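Local coordinates for protein putative hexose oxidase (Nonomuraea sp. ATCC 39727, PDB 5AWV) that binds FAD covalently and, as a glycopeptide hexose oxidase, probably oxidises a sugar carried by teicoplanin-type antibiotics, at residues Val187-Lys192 / Tyr509-His514; Gly290-Leu295 / Pro312-Ala317. All blocks are in the same frame, centred on the assembly; numbering follows the deposited sequence.

Interaction 1. Residues Val187-Lys192 / Tyr509-His514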
loop_
_atom_site.group_PDB
_atom_site.type_symbol
_atom_site.label_atom_id
_atom_site.label_comp_id
_atom_site.label_asym_id
_atom_site.label_seq_id
_atom_site.Cartn_x
_atom_site.Cartn_y
_atom_site.Cartn_z
ATOM N N VAL A 187 -17.481 3.937 14.666
ATOM C CA VAL A 187 -18.245 3.458 15.814
ATOM C C VAL A 187 -18.336 4.579 16.811
ATOM O O VAL A 187 -17.292 5.067 17.271
ATOM C CB VAL A 187 -17.564 2.292 16.485
ATOM C CG1 VAL A 187 -18.253 1.917 17.761
ATOM C CG2 VAL A 187 -17.549 1.072 15.562
ATOM N N ASN A 188 -19.570 4.979 17.194
ATOM C CA ASN A 188 -19.704 6.129 18.145
ATOM C C ASN A 188 -19.555 5.701 19.599
ATOM O O ASN A 188 -19.351 4.538 19.894
ATOM C CB ASN A 188 -21.039 6.924 17.904
ATOM C CG ASN A 188 -22.276 6.106 18.198
ATOM O OD1 ASN A 188 -22.255 5.058 18.796
ATOM N ND2 ASN A 188 -23.337 6.572 17.701
ATOM N N LYS A 189 -19.665 6.640 20.539
ATOM C CA LYS A 189 -19.489 6.268 21.958
ATOM C C LYS A 189 -20.531 5.284 22.436
ATOM O O LYS A 189 -20.210 4.421 23.232
ATOM C CB LYS A 189 -19.439 7.492 22.906
ATOM C CG LYS A 189 -18.642 7.092 24.167
ATOM C CD LYS A 189 -18.834 7.945 25.440
ATOM C CE LYS A 189 -17.534 8.559 25.972
ATOM N NZ LYS A 189 -17.142 9.709 25.105
ATOM N N GLN A 190 -21.747 5.311 21.876
ATOM C CA GLN A 190 -22.762 4.300 22.270
ATOM C C GLN A 190 -22.563 2.951 21.603
ATOM O O GLN A 190 -23.312 2.027 21.876
ATOM C CB GLN A 190 -24.203 4.767 21.989
ATOM C CG GLN A 190 -24.600 6.043 22.740
ATOM C CD GLN A 190 -23.900 7.277 22.201
ATOM O OE1 GLN A 190 -23.532 7.332 21.018
ATOM N NE2 GLN A 190 -23.642 8.246 23.070
ATOM N N GLY A 191 -21.575 2.807 20.723
ATOM C CA GLY A 191 -21.260 1.475 20.175
ATOM C C GLY A 191 -21.967 1.162 18.883
ATOM O O GLY A 191 -21.950 0.022 18.472
ATOM N N LYS A 192 -22.557 2.164 18.245
ATOM C CA LYS A 192 -23.249 2.013 16.989
ATOM C C LYS A 192 -22.321 2.355 15.812
ATOM O O LYS A 192 -21.656 3.399 15.800
ATOM C CB LYS A 192 -24.371 3.073 16.796
ATOM C CG LYS A 192 -25.483 3.110 17.823
ATOM C CD LYS A 192 -26.042 1.712 18.099
ATOM C CE LYS A 192 -27.441 1.830 18.723
ATOM N NZ LYS A 192 -27.380 2.497 20.066
ATOM N N TYR A 509 -13.842 10.288 16.308
ATOM C CA TYR A 509 -14.484 9.285 15.508
ATOM C C TYR A 509 -14.327 7.887 15.965
ATOM O O TYR A 509 -15.146 7.057 15.590
ATOM C CB TYR A 509 -14.063 9.401 14.063
ATOM C CG TYR A 509 -14.459 10.721 13.411
ATOM C CD1 TYR A 509 -13.624 11.837 13.438
ATOM C CD2 TYR A 509 -15.657 10.827 12.747
ATOM C CE1 TYR A 509 -14.012 12.995 12.839
ATOM C CE2 TYR A 509 -16.049 11.975 12.115
ATOM C CZ TYR A 509 -15.258 13.057 12.157
ATOM O OH TYR A 509 -15.623 14.195 11.521
ATOM N N ASP A 510 -13.380 7.562 16.817
ATOM C CA ASP A 510 -13.305 6.198 17.413
ATOM C C ASP A 510 -13.094 6.319 18.947
ATOM O O ASP A 510 -12.078 5.813 19.531
ATOM C CB ASP A 510 -12.171 5.308 16.783
ATOM C CG ASP A 510 -12.131 3.923 17.331
ATOM O OD1 ASP A 510 -13.152 3.412 17.847
ATOM O OD2 ASP A 510 -11.079 3.225 17.279
ATOM N N PRO A 511 -14.056 6.976 19.632
ATOM C CA PRO A 511 -13.890 7.210 21.088
ATOM C C PRO A 511 -13.758 5.952 21.900
ATOM O O PRO A 511 -13.115 5.984 22.913
ATOM C CB PRO A 511 -15.135 8.040 21.463
ATOM C CG PRO A 511 -16.161 7.599 20.454
ATOM C CD PRO A 511 -15.352 7.520 19.166
ATOM N N ARG A 512 -14.221 4.821 21.422
ATOM C CA ARG A 512 -14.027 3.590 22.166
ATOM C C ARG A 512 -12.745 2.843 21.863
ATOM O O ARG A 512 -12.476 1.793 22.496
ATOM C CB ARG A 512 -15.190 2.608 21.984
ATOM C CG ARG A 512 -16.524 3.189 22.410
ATOM C CD ARG A 512 -17.680 2.542 21.661
ATOM N NE ARG A 512 -17.830 1.206 22.154
ATOM C CZ ARG A 512 -18.705 0.792 23.073
ATOM N NH1 ARG A 512 -19.586 1.606 23.634
ATOM N NH2 ARG A 512 -18.694 -0.466 23.409
ATOM N N ASN A 513 -11.931 3.353 20.944
ATOM C CA ASN A 513 -10.726 2.656 20.583
ATOM C C ASN A 513 -11.011 1.223 20.125
ATOM O O ASN A 513 -10.365 0.252 20.499
ATOM C CB ASN A 513 -9.694 2.720 21.719
ATOM C CG ASN A 513 -8.276 2.371 21.249
ATOM O OD1 ASN A 513 -7.491 1.739 21.958
ATOM N ND2 ASN A 513 -8.009 2.700 20.055
ATOM N N HIS A 514 -12.034 1.075 19.303
ATOM C CA HIS A 514 -12.350 -0.258 18.781
ATOM C C HIS A 514 -11.417 -0.628 17.626
ATOM O O HIS A 514 -11.260 -1.800 17.371
ATOM C CB HIS A 514 -13.779 -0.292 18.319
ATOM C CG HIS A 514 -14.280 -1.650 18.001
ATOM N ND1 HIS A 514 -14.404 -2.642 18.952
ATOM C CD2 HIS A 514 -14.667 -2.193 16.821
ATOM C CE1 HIS A 514 -14.837 -3.744 18.367
ATOM N NE2 HIS A 514 -15.007 -3.500 17.080
HETATM O O HOH W 1 -15.452 4.112 19.052
HETATM O O HOH W 2 -14.560 4.502 14.711
#
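The guanidinium of R512 lies against the type I turn N188-G191, with CA of G191 over one face, offset toward the rim, and the carbonyl of K189 at its edge. NH1 of R512 donates to K189 O at 2.9 Å; the oxygen sits in the guanidinium plane and the bond is fairly straight, 160° at the hydrogen. A bend at chi3 (71°) swings the group round to this oxygen. Nearer the backbone, CD of R512 lies 3.1 Å from N188 O and 4.0 Å from CG1 of V187, whose side chain R512 meets at about a right angle. Beside it the ring of P511, in the facing type I turn D510-N513, puts CG 3.6 Å from K189 N.

Two waters bridge the backbones of the two segments. V187 O and Y509 O, two acceptors 3.4 Å apart, each receive a bond from a different water: one also joins D510 OD1 and R512 N, the other accepts from V187 N. D510 is pinned further by H514 N on the syn side of OD1 and by a salt bridge to K506.

The contact thus ties the hairpin turn between strands 179-187 and 193-199 to the end of helix 499-509, while V74 and V78 of helix 67-80 pack against V187, R512 and H514.

Interaction 2. Residues Gly290-Leu295 / Pro312-Ala317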
loop_
_atom_site.group_PDB
_atom_site.type_symbol
_atom_site.label_atom_id
_atom_site.label_comp_id
_atom_site.label_asym_id
_atom_site.label_seq_id
_atom_site.Cartn_x
_atom_site.Cartn_y
_atom_site.Cartn_z
ATOM N N GLY A 290 10.592 13.955 -13.720
ATOM C CA GLY A 290 10.255 12.818 -14.613
ATOM C C GLY A 290 11.171 11.565 -14.530
ATOM O O GLY A 290 10.937 10.572 -15.251
ATOM N N LEU A 291 12.107 11.568 -13.584
ATOM C CA LEU A 291 13.033 10.450 -13.361
ATOM C C LEU A 291 12.858 9.883 -11.970
ATOM O O LEU A 291 12.633 10.612 -10.951
ATOM C CB LEU A 291 14.495 10.958 -13.490
ATOM C CG LEU A 291 15.624 9.931 -13.329
ATOM C CD1 LEU A 291 16.863 10.230 -14.187
ATOM C CD2 LEU A 291 16.050 9.735 -11.869
ATOM N N TRP A 292 13.003 8.600 -11.907
ATOM C CA TRP A 292 13.043 7.887 -10.667
ATOM C C TRP A 292 14.015 6.730 -10.737
ATOM O O TRP A 292 14.207 6.095 -11.761
ATOM C CB TRP A 292 11.636 7.305 -10.379
ATOM C CG TRP A 292 11.582 6.480 -9.102
ATOM C CD1 TRP A 292 11.392 6.918 -7.808
ATOM C CD2 TRP A 292 11.643 5.065 -9.034
ATOM N NE1 TRP A 292 11.389 5.873 -6.947
ATOM C CE2 TRP A 292 11.518 4.708 -7.661
ATOM C CE3 TRP A 292 11.796 4.064 -9.986
ATOM C CZ2 TRP A 292 11.616 3.386 -7.225
ATOM C CZ3 TRP A 292 11.920 2.733 -9.548
ATOM C CH2 TRP A 292 11.774 2.404 -8.188
ATOM N N SER A 293 14.631 6.472 -9.614
ATOM C CA SER A 293 15.530 5.333 -9.483
ATOM C C SER A 293 15.527 4.817 -8.101
ATOM O O SER A 293 15.102 5.495 -7.157
ATOM C CB SER A 293 16.955 5.750 -9.905
ATOM O OG SER A 293 17.501 6.672 -8.984
ATOM N N GLN A 294 15.975 3.590 -7.963
ATOM C CA GLN A 294 16.311 3.146 -6.641
ATOM C C GLN A 294 17.573 2.341 -6.544
ATOM O O GLN A 294 17.771 1.449 -7.352
ATOM C CB GLN A 294 15.142 2.378 -5.992
ATOM C CG GLN A 294 14.737 1.093 -6.537
ATOM C CD GLN A 294 13.628 0.428 -5.653
ATOM O OE1 GLN A 294 12.897 1.069 -4.946
ATOM N NE2 GLN A 294 13.538 -0.860 -5.722
ATOM N N LEU A 295 18.374 2.671 -5.563
ATOM C CA LEU A 295 19.644 2.027 -5.343
ATOM C C LEU A 295 19.470 0.894 -4.391
ATOM O O LEU A 295 19.197 1.086 -3.249
ATOM C CB LEU A 295 20.711 3.050 -4.943
ATOM C CG LEU A 295 22.143 2.501 -4.653
ATOM C CD1 LEU A 295 22.763 1.782 -5.866
ATOM C CD2 LEU A 295 23.059 3.563 -4.147
ATOM N N PRO A 312 17.835 0.179 -10.657
ATOM C CA PRO A 312 16.916 0.443 -11.768
ATOM C C PRO A 312 16.611 1.945 -11.867
ATOM O O PRO A 312 16.534 2.668 -10.811
ATOM C CB PRO A 312 15.634 -0.371 -11.397
ATOM C CG PRO A 312 16.084 -1.246 -10.279
ATOM C CD PRO A 312 17.266 -0.674 -9.617
ATOM N N ILE A 313 16.418 2.408 -13.080
ATOM C CA ILE A 313 16.080 3.784 -13.361
ATOM C C ILE A 313 14.975 3.821 -14.412
ATOM O O ILE A 313 14.979 3.032 -15.390
ATOM C CB ILE A 313 17.285 4.541 -13.940
ATOM C CG1 ILE A 313 18.522 4.262 -13.110
ATOM C CG2 ILE A 313 17.012 6.025 -14.120
ATOM C CD1 ILE A 313 19.781 4.609 -13.874
ATOM N N GLN A 314 14.080 4.786 -14.284
ATOM C CA GLN A 314 13.179 5.078 -15.375
ATOM C C GLN A 314 12.945 6.520 -15.541
ATOM O O GLN A 314 12.939 7.293 -14.551
ATOM C CB GLN A 314 11.869 4.327 -15.142
ATOM C CG GLN A 314 11.165 4.692 -13.904
ATOM C CD GLN A 314 9.805 3.921 -13.714
ATOM O OE1 GLN A 314 8.747 4.514 -13.729
ATOM N NE2 GLN A 314 9.884 2.660 -13.552
ATOM N N VAL A 315 12.701 6.929 -16.768
ATOM C CA VAL A 315 12.388 8.312 -17.055
ATOM C C VAL A 315 11.237 8.364 -18.018
ATOM O O VAL A 315 11.153 7.537 -18.926
ATOM C CB VAL A 315 13.605 8.999 -17.721
ATOM C CG1 VAL A 315 13.413 10.491 -17.921
ATOM C CG2 VAL A 315 14.790 8.789 -16.817
ATOM N N ASP A 316 10.339 9.313 -17.786
ATOM C CA ASP A 316 9.286 9.674 -18.724
ATOM C C ASP A 316 9.922 10.014 -20.061
ATOM O O ASP A 316 10.651 10.998 -20.162
ATOM C CB ASP A 316 8.542 10.894 -18.164
ATOM C CG ASP A 316 7.401 11.364 -19.050
ATOM O OD1 ASP A 316 7.230 10.874 -20.197
ATOM O OD2 ASP A 316 6.614 12.143 -18.515
ATOM N N ALA A 317 9.642 9.200 -21.059
ATOM C CA ALA A 317 10.148 9.329 -22.398
ATOM C C ALA A 317 9.394 10.287 -23.335
ATOM O O ALA A 317 9.724 10.345 -24.492
ATOM C CB ALA A 317 10.242 7.957 -23.026
#
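L291 and V315 meet in the tightest side-chain packing between these two antiparallel strands: CD1 of L291 lies 3.6 Å from CG2 of V315. Their side chains cross obliquely in a non-hydrogen-bonded pair. I313 shares this buried face, its CG1 3.9 Å from CB of S293, and S293 OG is satisfied by Y278 and H329.

On the reverse face the grip is looser. W292 and Q314 form the hydrogen-bonded pair, yet their side chains touch only where CG of Q314 reaches the indole edge, 4.0 Å from CE3. With chi1 at 61°, CG of Q314 sits between its own N and carbonyl carbon, and the extended chain beyond rises with its amide 80° to the indole plane. Q314 is partly exposed, as are G290 and D316 at the end of the pairing, where D316 N donates to G290 O (2.9 Å). Q314 N to W292 O, at 2.8 Å, is the shortest of four backbone bonds.

W292, Q294 and P312 pack on the bound glycopeptide, consistent with a wall of the substrate site. The hairpin lies inside an antiparallel sheet, strand 249-257 flanking 309-316 and strand 395-402 flanking 291-298, with helix 322-334 covering the L291-I313 face.

The two contacts lie on opposite sides of the chain's centre, about 45 Å between their centres, and share no helix or strand. Interaction 2 is nested in the loop that interaction 1 closes, so a contact between the FAD-binding family region and the berberine-like C-terminal region brackets a hairpin of the antiparallel sheet that meets the bound glycopeptide. Interaction 1 is the surface joint, only partly buried: two turns held by one arginine bond, a proline ring and ordered waters. Interaction 2 is core: regular main-chain pairing, aliphatic packing on one face and, on the other, an aromatic and amide surface that touches the antibiotic.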